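Local coordinates for hypothetical membrane protein (Corynebacterium glutamicum, PDB 6JS9) that binds heme through the N-terminal domain of HtaA and probably passes it on within the heme uptake machinery of corynebacteria, at residues S20-I25 with G44-F49; G64-N69 with A140-D145; V130-S135 with E171-T176; G11-G16 with S90-V95. All blocks are in the same frame, centred on the assembly; numbering follows the deposited sequence. Where two conformers were deposited one is given.

Contact 1: residues S20-I25 with G44-F49; sequences SFRNYI and GGNFAF. With HEM (protoporphyrin IX containing Fe), chain C.
Arg-22 carries this contact, reaching from helix 19-26 to the loop that leads into strand 48-58. Its CB starts toward that loop, and CG lies anti to the carbonyl carbon (chi1 -58°). CD lies 3.5 Å from Phe-47 CZ, the end of the phenyl ring; the bend at chi3 then turns the guanidinium onto the carbonyl of Gly-45. O of Gly-45 sits over the centre of one face, 3.1 Å from Arg-22 CZ. The approach is from above the plane, and although Arg-22 NE and NH1 are also near this oxygen, the angles do not make hydrogen bonds. NH1 finds its bonds elsewhere: a salt bridge to Asp-174 and a hydrogen bond to Gly-16 O. Any cation-pi attraction to Phe-47 is at most weak, with 5.8 Å from Arg-22 CZ to the ring centroid; the guanidinium and ring planes are 67° apart. Gly-45, at positive phi, brings its backbone right up to the guanidinium.

Other residues of the same helix serve the heme. Tyr-24 OH is the axial ligand of the iron at 2.3 Å and is also hydrogen-bonded to His-77; heme C1A lies over one face of its ring, toward the rim. One turn earlier, Ser-20 OG gives a very short hydrogen bond of 2.5 Å to propionate O1A of the heme, and Phe-21 CD1 packs 3.6 Å from methyl CMA. An oxygen stacked on a cationic plane is consistent with electrostatic attraction without a directed bond, and the hydrogen bond with His-77 probably tunes the Tyr-24 oxygen on the iron.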
# COMPACT_ATOMS: atom_id res chain seq x y z
N SER A 20 -6.16 -12.06 1.20
CA SER A 20 -6.42 -12.84 2.42
C SER A 20 -6.52 -11.93 3.64
O SER A 20 -7.26 -12.24 4.58
CB SER A 20 -5.33 -13.88 2.64
OG SER A 20 -4.11 -13.28 3.04
N PHE A 21 -5.79 -10.82 3.65
CA PHE A 21 -5.94 -9.87 4.75
C PHE A 21 -7.29 -9.17 4.70
O PHE A 21 -7.96 -9.04 5.73
CB PHE A 21 -4.81 -8.85 4.74
CG PHE A 21 -4.81 -7.96 5.94
CD1 PHE A 21 -4.55 -8.49 7.20
CD2 PHE A 21 -5.08 -6.61 5.82
CE1 PHE A 21 -4.54 -7.68 8.31
CE2 PHE A 21 -5.08 -5.79 6.93
CZ PHE A 21 -4.82 -6.33 8.18
N ARG A 22 -7.71 -8.71 3.51
CA ARG A 22 -9.03 -8.09 3.40
C ARG A 22 -10.12 -9.06 3.84
O ARG A 22 -11.10 -8.66 4.48
CB ARG A 22 -9.29 -7.61 1.97
CG ARG A 22 -8.27 -6.60 1.44
CD ARG A 22 -8.77 -5.82 0.22
NE ARG A 22 -9.27 -6.66 -0.86
CZ ARG A 22 -8.50 -7.33 -1.71
NH1 ARG A 22 -7.18 -7.27 -1.59
NH2 ARG A 22 -9.04 -8.08 -2.65
N ASN A 23 -9.98 -10.35 3.48
CA ASN A 23 -10.95 -11.35 3.87
C ASN A 23 -10.89 -11.59 5.37
O ASN A 23 -11.92 -11.69 6.04
CB ASN A 23 -10.70 -12.66 3.13
CG ASN A 23 -11.15 -12.61 1.67
OD1 ASN A 23 -11.93 -11.75 1.26
ND2 ASN A 23 -10.67 -13.57 0.89
N TYR A 24 -9.67 -11.72 5.91
CA TYR A 24 -9.46 -11.84 7.34
C TYR A 24 -10.20 -10.73 8.09
O TYR A 24 -10.94 -11.01 9.05
CB TYR A 24 -7.96 -11.83 7.63
CG TYR A 24 -7.60 -11.52 9.05
CD1 TYR A 24 -7.85 -12.45 10.07
CD2 TYR A 24 -6.99 -10.32 9.39
CE1 TYR A 24 -7.52 -12.16 11.37
CE2 TYR A 24 -6.65 -10.03 10.68
CZ TYR A 24 -6.92 -10.95 11.68
OH TYR A 24 -6.59 -10.66 12.98
N ILE A 25 -10.07 -9.49 7.62
CA ILE A 25 -10.70 -8.33 8.26
C ILE A 25 -12.22 -8.37 8.11
O ILE A 25 -12.96 -8.13 9.07
CB ILE A 25 -10.13 -7.02 7.68
CG1 ILE A 25 -8.70 -6.75 8.17
CG2 ILE A 25 -11.09 -5.81 7.95
CD1 ILE A 25 -8.53 -6.75 9.67
N GLY A 44 -13.18 -2.97 -6.72
CA GLY A 44 -13.36 -4.39 -6.54
C GLY A 44 -12.52 -5.04 -5.46
O GLY A 44 -12.43 -6.27 -5.44
N GLY A 45 -11.93 -4.25 -4.56
CA GLY A 45 -10.95 -4.75 -3.61
C GLY A 45 -9.52 -4.49 -4.03
O GLY A 45 -8.60 -4.62 -3.21
N ASN A 46 -9.31 -4.12 -5.29
CA ASN A 46 -8.01 -3.71 -5.79
C ASN A 46 -7.94 -2.18 -5.74
O ASN A 46 -8.03 -1.47 -6.76
CB ASN A 46 -7.80 -4.26 -7.19
CG ASN A 46 -8.07 -5.75 -7.26
OD1 ASN A 46 -7.48 -6.54 -6.52
ND2 ASN A 46 -8.99 -6.14 -8.13
N PHE A 47 -7.80 -1.70 -4.51
CA PHE A 47 -7.93 -0.28 -4.19
C PHE A 47 -7.18 0.61 -5.17
O PHE A 47 -5.99 0.39 -5.45
CB PHE A 47 -7.42 -0.04 -2.77
CG PHE A 47 -8.12 -0.88 -1.74
CD1 PHE A 47 -9.41 -1.35 -1.96
CD2 PHE A 47 -7.49 -1.18 -0.54
CE1 PHE A 47 -10.06 -2.12 -1.01
CE2 PHE A 47 -8.15 -1.95 0.41
CZ PHE A 47 -9.43 -2.42 0.17
N ALA A 48 -7.87 1.63 -5.68
CA ALA A 48 -7.36 2.51 -6.73
C ALA A 48 -6.92 3.84 -6.13
O ALA A 48 -7.73 4.55 -5.52
CB ALA A 48 -8.43 2.73 -7.80
N PHE A 49 -5.65 4.18 -6.31
CA PHE A 49 -5.06 5.43 -5.84
C PHE A 49 -4.62 6.29 -7.03
O PHE A 49 -3.88 5.82 -7.89
CB PHE A 49 -3.86 5.16 -4.93
CG PHE A 49 -4.16 4.18 -3.81
CD1 PHE A 49 -4.68 4.63 -2.59
CD2 PHE A 49 -3.94 2.83 -3.97
CE1 PHE A 49 -4.96 3.74 -1.54
CE2 PHE A 49 -4.22 1.92 -2.92
CZ PHE A 49 -4.73 2.38 -1.71
CHA HEM C . -4.22 -13.71 11.20
CHB HEM C . -2.51 -9.22 11.94
CHC HEM C . -4.47 -9.09 16.39
CHD HEM C . -5.78 -13.73 15.83
C1A HEM C . -3.61 -12.49 10.99
C2A HEM C . -2.97 -12.05 9.77
C3A HEM C . -2.50 -10.81 9.95
C4A HEM C . -2.82 -10.42 11.32
CMA HEM C . -1.73 -9.98 8.89
CAA HEM C . -2.88 -12.89 8.48
CBA HEM C . -4.25 -12.91 7.81
CGA HEM C . -4.13 -13.62 6.49
O1A HEM C . -3.76 -12.96 5.48
O2A HEM C . -4.38 -14.86 6.48
C1B HEM C . -2.88 -8.81 13.20
C2B HEM C . -2.52 -7.53 13.79
C3B HEM C . -3.06 -7.48 15.03
C4B HEM C . -3.78 -8.73 15.25
CMB HEM C . -1.66 -6.47 13.04
CAB HEM C . -3.02 -6.36 16.11
CBB HEM C . -2.39 -5.18 15.98
C1C HEM C . -4.99 -10.34 16.65
C2C HEM C . -5.67 -10.76 17.86
C3C HEM C . -6.03 -12.04 17.71
C4C HEM C . -5.60 -12.48 16.39
CMC HEM C . -5.88 -9.81 19.06
CAC HEM C . -6.78 -12.97 18.70
CBC HEM C . -7.16 -12.61 19.93
C1D HEM C . -5.50 -14.13 14.53
C2D HEM C . -5.81 -15.43 13.93
C3D HEM C . -5.37 -15.42 12.66
C4D HEM C . -4.78 -14.13 12.40
CMD HEM C . -6.52 -16.61 14.64
CAD HEM C . -5.49 -16.55 11.60
CBD HEM C . -6.85 -16.32 10.92
CGD HEM C . -7.13 -17.33 9.83
O1D HEM C . -8.32 -17.47 9.48
O2D HEM C . -6.19 -18.00 9.32
NA HEM C . -3.50 -11.47 11.90
NB HEM C . -3.65 -9.51 14.12
NC HEM C . -4.99 -11.41 15.78
ND HEM C . -4.87 -13.38 13.55
FE HEM C . -4.52 -11.33 13.72

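Contact 2: residues G64-N69 with A140-D145; sequences GTVEFN and ADFSQD
Phe-142 lays the far end of its ring against Gly-64 and Val-66, closing a loop over one end of the curled antiparallel sheet that dominates this HtaA domain. The ring comes from the loop between strands 129-136 and 146-155, whereas its two partners belong to strand 63-79, more than 70 residues earlier in the chain. With CG anti to the carbonyl carbon (chi1 -77°), the phenyl group extends from the loop toward the strand.

Two sides of the ring end do the touching. CE2 of Phe-142 lies 3.8 Å from Gly-64 N, an oblique approach to bare backbone, since glycine puts no side chain in the way. On the other side, CE1 of Phe-142 meets Val-66 CG2 at 4.1 Å; this methyl arrives at the ring edge, close to its plane. Val-66 sets CG1 anti to its own N (chi1 -179°), and CG2 is the branch that faces the phenyl group. No hydrogen bond crosses between the segments, and all three touching residues are buried. Val-58 of strand 48-58 and Ile-147 of strand 146-155 also pack on Phe-142, so the ring is packed by residues of three strands.

The loop is shaped by a type I beta turn from Asp-141 to Gln-144, with Gln-144 N bonded to Asp-141 O at 3.0 Å. An Asx turn is built into it: Asp-141 OD1 accepts from Ser-143 N at 3.0 Å. Ser-143 OG gives the same Asp-141 OD1 a second bond of 2.7 Å, from the same face of the carboxylate.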
# COMPACT_ATOMS: atom_id res chain seq x y z
N GLY A 64 12.27 7.25 -10.59
CA GLY A 64 11.49 8.37 -10.11
C GLY A 64 10.51 7.88 -9.07
O GLY A 64 10.38 6.68 -8.82
N THR A 65 9.80 8.84 -8.47
CA THR A 65 8.79 8.54 -7.45
C THR A 65 7.47 9.19 -7.82
O THR A 65 7.44 10.35 -8.24
CB THR A 65 9.24 9.03 -6.07
OG1 THR A 65 10.48 8.41 -5.73
CG2 THR A 65 8.20 8.68 -5.02
N VAL A 66 6.37 8.46 -7.64
CA VAL A 66 5.03 9.03 -7.81
C VAL A 66 4.28 8.92 -6.49
O VAL A 66 4.12 7.82 -5.95
CB VAL A 66 4.27 8.35 -8.95
CG1 VAL A 66 2.89 8.98 -9.10
CG2 VAL A 66 5.05 8.45 -10.24
N GLU A 67 3.83 10.06 -5.98
CA GLU A 67 3.01 10.10 -4.78
C GLU A 67 1.54 10.03 -5.18
O GLU A 67 1.14 10.61 -6.19
CB GLU A 67 3.27 11.38 -3.98
CG GLU A 67 4.69 11.48 -3.46
CD GLU A 67 4.92 12.76 -2.68
OE1 GLU A 67 4.04 13.66 -2.72
OE2 GLU A 67 5.97 12.86 -2.01
N PHE A 68 0.74 9.33 -4.37
CA PHE A 68 -0.66 9.05 -4.68
C PHE A 68 -1.58 9.65 -3.62
O PHE A 68 -1.20 9.81 -2.46
CB PHE A 68 -0.91 7.54 -4.77
CG PHE A 68 -0.27 6.90 -5.96
CD1 PHE A 68 1.04 6.46 -5.91
CD2 PHE A 68 -0.98 6.77 -7.15
CE1 PHE A 68 1.65 5.89 -7.02
CE2 PHE A 68 -0.38 6.19 -8.27
CZ PHE A 68 0.94 5.75 -8.21
N ASN A 69 -2.80 9.97 -4.04
CA ASN A 69 -3.88 10.29 -3.11
C ASN A 69 -4.50 9.02 -2.58
O ASN A 69 -4.71 8.06 -3.33
CB ASN A 69 -4.96 11.12 -3.80
CG ASN A 69 -4.50 12.51 -4.12
OD1 ASN A 69 -4.02 13.23 -3.24
ND2 ASN A 69 -4.61 12.89 -5.38
N ALA A 140 9.65 0.60 -16.23
CA ALA A 140 9.15 1.97 -16.18
C ALA A 140 10.06 2.89 -16.99
O ALA A 140 11.29 2.83 -16.86
CB ALA A 140 9.04 2.44 -14.73
N ASP A 141 9.46 3.75 -17.81
CA ASP A 141 10.21 4.69 -18.64
C ASP A 141 9.45 6.01 -18.63
O ASP A 141 8.45 6.15 -19.34
CB ASP A 141 10.38 4.14 -20.05
CG ASP A 141 11.24 5.03 -20.95
OD1 ASP A 141 11.54 6.20 -20.60
OD2 ASP A 141 11.61 4.53 -22.03
N PHE A 142 9.92 6.97 -17.82
CA PHE A 142 9.22 8.24 -17.69
C PHE A 142 9.32 9.11 -18.94
O PHE A 142 8.62 10.13 -19.01
CB PHE A 142 9.76 9.02 -16.49
CG PHE A 142 9.26 8.51 -15.16
CD1 PHE A 142 8.02 8.91 -14.68
CD2 PHE A 142 10.01 7.63 -14.40
CE1 PHE A 142 7.54 8.43 -13.45
CE2 PHE A 142 9.55 7.15 -13.17
CZ PHE A 142 8.31 7.56 -12.70
N SER A 143 10.15 8.75 -19.91
CA SER A 143 10.13 9.47 -21.18
C SER A 143 9.02 8.99 -22.11
O SER A 143 8.81 9.59 -23.16
CB SER A 143 11.46 9.35 -21.91
OG SER A 143 11.53 8.10 -22.56
N GLN A 144 8.31 7.92 -21.76
CA GLN A 144 7.20 7.47 -22.58
C GLN A 144 5.89 8.05 -22.05
O GLN A 144 5.85 8.70 -21.00
CB GLN A 144 7.14 5.94 -22.65
CG GLN A 144 8.38 5.29 -23.29
CD GLN A 144 8.53 5.56 -24.79
OE1 GLN A 144 8.55 6.71 -25.24
NE2 GLN A 144 8.66 4.49 -25.56
N ASP A 145 4.82 7.84 -22.81
CA ASP A 145 3.54 8.45 -22.49
C ASP A 145 2.80 7.71 -21.38
O ASP A 145 1.82 8.25 -20.85
CB ASP A 145 2.68 8.53 -23.75
CG ASP A 145 3.33 9.37 -24.85
OD1 ASP A 145 4.10 10.29 -24.51
OD2 ASP A 145 3.07 9.11 -26.05

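Contact 3: residues V130-S135 with E171-T176; sequences VLADVS and EALDPT
Val-134 and Thr-176 meet tip to tip at the tighter end of this contact, with Val-134 CG1 3.4 Å from Thr-176 OG1. Strand 129-136 here carries a classic beta bulge, Leu-131 and Ala-132 both facing Leu-103 of the neighbouring strand. The partner is the irregular chain that runs from helix 157-162 into strand 177-183. Between residues 131-134 and 173-176 the end-to-end directions differ by 56°, and no hydrogen bond crosses the junction, which rests mainly on side chains.

At the other packed point, Ala-132 CB touches Leu-173 CD1 at 3.9 Å, with Trp-15 and Thr-153 also against the leucine. Leu-131 is looser: its carbonyl O stays 4.5 Å from Leu-173 CD1. The outer side is open: Ala-172, Pro-175 and Ser-135 are exposed and make no contact across it. Charged groups of residues 171-176 are held elsewhere: Asp-174 forms a salt bridge with Arg-22 of the heme-binding helix, and Glu-171 forms one with Arg-18. The contact thus joins the sheet to a chain that passes close to the heme pocket, the side chain of Leu-173 being about 8 Å from the heme.

Thr-176 OG1 sits between the backbone N and the carbonyl carbon (chi1 52°), against the valine methyl, and is satisfied by a hydrogen bond to Leu-149 O.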
# COMPACT_ATOMS: atom_id res chain seq x y z
N VAL A 130 9.10 1.00 3.64
CA VAL A 130 8.99 0.23 2.41
C VAL A 130 8.18 -1.03 2.72
O VAL A 130 8.68 -1.96 3.36
CB VAL A 130 10.36 -0.12 1.81
CG1 VAL A 130 10.15 -0.95 0.56
CG2 VAL A 130 11.14 1.15 1.45
N LEU A 131 6.94 -1.06 2.26
CA LEU A 131 6.04 -2.15 2.58
C LEU A 131 6.23 -3.36 1.67
O LEU A 131 6.06 -4.50 2.11
CB LEU A 131 4.59 -1.65 2.49
CG LEU A 131 3.48 -2.62 2.86
CD1 LEU A 131 3.71 -3.21 4.24
CD2 LEU A 131 2.12 -1.92 2.76
N ALA A 132 6.55 -3.13 0.40
CA ALA A 132 6.63 -4.22 -0.58
C ALA A 132 7.61 -3.85 -1.68
O ALA A 132 7.74 -2.69 -2.05
CB ALA A 132 5.26 -4.53 -1.20
N ASP A 133 8.30 -4.88 -2.18
CA ASP A 133 9.07 -4.81 -3.41
C ASP A 133 8.21 -5.30 -4.57
O ASP A 133 7.48 -6.28 -4.43
CB ASP A 133 10.34 -5.67 -3.31
CG ASP A 133 11.41 -5.06 -2.41
OD1 ASP A 133 11.77 -3.88 -2.62
OD2 ASP A 133 11.90 -5.78 -1.51
N VAL A 134 8.31 -4.62 -5.71
CA VAL A 134 7.48 -4.91 -6.87
C VAL A 134 8.38 -5.34 -8.02
O VAL A 134 9.39 -4.69 -8.31
CB VAL A 134 6.63 -3.70 -7.30
CG1 VAL A 134 5.61 -4.12 -8.36
CG2 VAL A 134 5.98 -3.05 -6.09
N SER A 135 7.99 -6.42 -8.70
CA SER A 135 8.64 -6.85 -9.93
C SER A 135 7.68 -6.52 -11.06
O SER A 135 6.68 -7.22 -11.27
CB SER A 135 8.98 -8.34 -9.88
OG SER A 135 9.74 -8.62 -8.71
N GLU A 171 6.96 -12.65 1.73
CA GLU A 171 5.71 -13.26 1.34
C GLU A 171 5.05 -12.49 0.21
O GLU A 171 5.10 -11.26 0.16
CB GLU A 171 4.76 -13.35 2.53
CG GLU A 171 3.77 -14.48 2.37
CD GLU A 171 3.27 -15.03 3.69
OE1 GLU A 171 4.08 -15.20 4.63
OE2 GLU A 171 2.06 -15.29 3.77
N ALA A 172 4.43 -13.23 -0.71
CA ALA A 172 3.72 -12.60 -1.81
C ALA A 172 2.50 -11.86 -1.29
O ALA A 172 1.82 -12.32 -0.37
CB ALA A 172 3.31 -13.63 -2.85
N LEU A 173 2.25 -10.70 -1.86
CA LEU A 173 1.05 -9.92 -1.59
C LEU A 173 0.24 -9.88 -2.88
O LEU A 173 0.52 -10.63 -3.82
CB LEU A 173 1.43 -8.53 -1.06
CG LEU A 173 2.29 -8.45 0.21
CD1 LEU A 173 2.74 -7.00 0.44
CD2 LEU A 173 1.58 -9.04 1.47
N ASP A 174 -0.81 -9.06 -2.91
CA ASP A 174 -1.56 -8.92 -4.14
C ASP A 174 -0.63 -8.36 -5.21
O ASP A 174 0.26 -7.56 -4.90
CB ASP A 174 -2.75 -7.97 -3.98
CG ASP A 174 -3.96 -8.62 -3.31
OD1 ASP A 174 -3.92 -9.82 -3.01
OD2 ASP A 174 -4.97 -7.91 -3.10
N PRO A 175 -0.77 -8.78 -6.47
CA PRO A 175 -0.03 -8.11 -7.54
C PRO A 175 -0.49 -6.67 -7.70
O PRO A 175 -1.63 -6.32 -7.38
CB PRO A 175 -0.35 -8.96 -8.77
CG PRO A 175 -1.60 -9.70 -8.42
CD PRO A 175 -1.52 -9.95 -6.95
N THR A 176 0.41 -5.83 -8.19
CA THR A 176 0.02 -4.46 -8.50
C THR A 176 -0.60 -4.41 -9.89
O THR A 176 -0.30 -5.23 -10.75
CB THR A 176 1.20 -3.49 -8.40
OG1 THR A 176 2.30 -3.98 -9.18
CG2 THR A 176 1.65 -3.32 -6.95

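Contact 4: residues G11-G16 with S90-V95; sequences GSLNWG and SDIKMV
Leu-13 spreads its two methyl groups over two side chains of strand 82-97, and these apolar touches make up the whole contact. CD2 of Leu-13 rests 4.1 Å from Ile-92 CG2, the two side chains crossing at a slant. The second methyl, Leu-13 CD1, meets the sulfur of Met-94, with 4.2 Å between CD1 and SD. Leu-13 has CG anti to its backbone N (chi1 164°), from where both branches reach the opposing strand. The side chains of Ile-92 and Met-94 point the same way, as alternate residues of a strand do, and Lys-93 between them points away.

Strand 11-14 and strand 82-97 are not paired neighbours but face each other across the interior of the curled antiparallel sheet, with 8.8 Å between Leu-13 CA and Met-94 CA. Phe-68, which touches both Leu-13 and Met-94, and Leu-149, which does the same, pack into this core.

No hydrogen bond crosses the contact; two side-chain bonds lie within the segments, while Trp-15 NE1 is bonded to Asp-174 O. Ser-12 OG donates to Asn-14 OD1 over 2.8 Å, tilted 33° from the carbonyl plane. Where the chain turns a corner at Asp-91, Ser-90 OG makes a weak bond of 3.3 Å to Asp-91 OD2.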
# COMPACT_ATOMS: atom_id res chain seq x y z
N GLY A 11 -4.46 8.21 -14.37
CA GLY A 11 -4.31 6.79 -14.14
C GLY A 11 -4.48 6.47 -12.67
O GLY A 11 -4.93 7.29 -11.88
N SER A 12 -4.09 5.24 -12.31
CA SER A 12 -4.22 4.83 -10.91
C SER A 12 -3.34 3.62 -10.64
O SER A 12 -3.13 2.77 -11.50
CB SER A 12 -5.67 4.50 -10.55
OG SER A 12 -6.08 3.31 -11.22
N LEU A 13 -2.83 3.56 -9.41
CA LEU A 13 -2.31 2.33 -8.86
C LEU A 13 -3.46 1.55 -8.24
O LEU A 13 -4.20 2.08 -7.41
CB LEU A 13 -1.23 2.62 -7.81
CG LEU A 13 -0.84 1.48 -6.86
CD1 LEU A 13 -0.18 0.33 -7.64
CD2 LEU A 13 0.11 2.00 -5.80
N ASN A 14 -3.62 0.30 -8.68
CA ASN A 14 -4.68 -0.58 -8.21
C ASN A 14 -4.03 -1.67 -7.36
O ASN A 14 -3.28 -2.50 -7.89
CB ASN A 14 -5.46 -1.19 -9.38
CG ASN A 14 -6.12 -0.15 -10.26
OD1 ASN A 14 -6.42 0.96 -9.82
ND2 ASN A 14 -6.36 -0.52 -11.51
N TRP A 15 -4.30 -1.67 -6.06
CA TRP A 15 -3.64 -2.60 -5.14
C TRP A 15 -4.38 -2.64 -3.82
O TRP A 15 -4.45 -1.62 -3.14
CB TRP A 15 -2.19 -2.19 -4.91
CG TRP A 15 -1.34 -3.19 -4.18
CD1 TRP A 15 -1.05 -4.46 -4.57
CD2 TRP A 15 -0.60 -2.98 -2.95
NE1 TRP A 15 -0.21 -5.07 -3.65
CE2 TRP A 15 0.09 -4.17 -2.67
CE3 TRP A 15 -0.47 -1.89 -2.08
CZ2 TRP A 15 0.89 -4.32 -1.53
CZ3 TRP A 15 0.34 -2.03 -0.96
CH2 TRP A 15 1.00 -3.24 -0.69
N GLY A 16 -4.88 -3.82 -3.44
CA GLY A 16 -5.59 -3.96 -2.18
C GLY A 16 -4.77 -4.65 -1.11
O GLY A 16 -5.32 -5.37 -0.28
N SER A 90 -1.34 5.39 4.74
CA SER A 90 -1.49 6.63 3.97
C SER A 90 -0.16 7.01 3.32
O SER A 90 0.86 6.32 3.48
CB SER A 90 -1.99 7.77 4.84
OG SER A 90 -1.00 8.15 5.78
N ASP A 91 -0.18 8.13 2.59
CA ASP A 91 0.99 8.66 1.89
C ASP A 91 1.67 7.57 1.06
O ASP A 91 2.86 7.30 1.18
CB ASP A 91 1.97 9.32 2.86
CG ASP A 91 1.38 10.53 3.55
OD1 ASP A 91 1.10 11.55 2.86
OD2 ASP A 91 1.17 10.46 4.78
N ILE A 92 0.86 6.92 0.23
CA ILE A 92 1.34 5.84 -0.62
C ILE A 92 2.20 6.44 -1.73
O ILE A 92 1.81 7.43 -2.37
CB ILE A 92 0.14 5.04 -1.16
CG1 ILE A 92 -0.55 4.31 -0.00
CG2 ILE A 92 0.56 4.09 -2.28
CD1 ILE A 92 -2.04 4.56 0.07
N LYS A 93 3.38 5.85 -1.95
CA LYS A 93 4.32 6.26 -2.98
C LYS A 93 4.81 5.03 -3.73
O LYS A 93 4.96 3.96 -3.15
CB LYS A 93 5.54 6.99 -2.39
CG LYS A 93 5.18 8.18 -1.54
CD LYS A 93 6.38 8.70 -0.79
CE LYS A 93 5.89 9.64 0.31
NZ LYS A 93 6.98 10.43 0.95
N MET A 94 5.09 5.19 -5.01
CA MET A 94 5.74 4.15 -5.78
C MET A 94 7.07 4.69 -6.28
O MET A 94 7.11 5.73 -6.95
CB MET A 94 4.86 3.67 -6.92
CG MET A 94 5.18 2.28 -7.38
SD MET A 94 3.80 1.56 -8.27
CE MET A 94 4.58 0.05 -8.83
N VAL A 95 8.16 4.01 -5.92
CA VAL A 95 9.52 4.40 -6.31
C VAL A 95 9.99 3.42 -7.37
O VAL A 95 10.13 2.21 -7.10
CB VAL A 95 10.48 4.42 -5.10
CG1 VAL A 95 11.85 4.97 -5.51
CG2 VAL A 95 9.90 5.23 -3.95

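All four contacts involve one curled antiparallel sheet and belong to the HtaA domain. Contact 4 is the most central, its centre about 6 Å from that of the chain and about 13, 11 and 12 Å from the centres of contacts 1, 2 and 3. Contacts 1 and 2 lie farthest apart, about 24 Å between centres. Backbone pairing joins strand 11-14 to 48-58 and strand 63-79 to 82-97, linking contact 4 to contacts 1 and 2. Along the chain, contact 1 falls between the two segments of contact 4 and closes before contacts 2 and 3 open; contact 2 crosses both 4 and 3. The Arg-22 to Asp-174 salt bridge joins contacts 1 and 3, tying the heme-binding helix to the chain before the last strand.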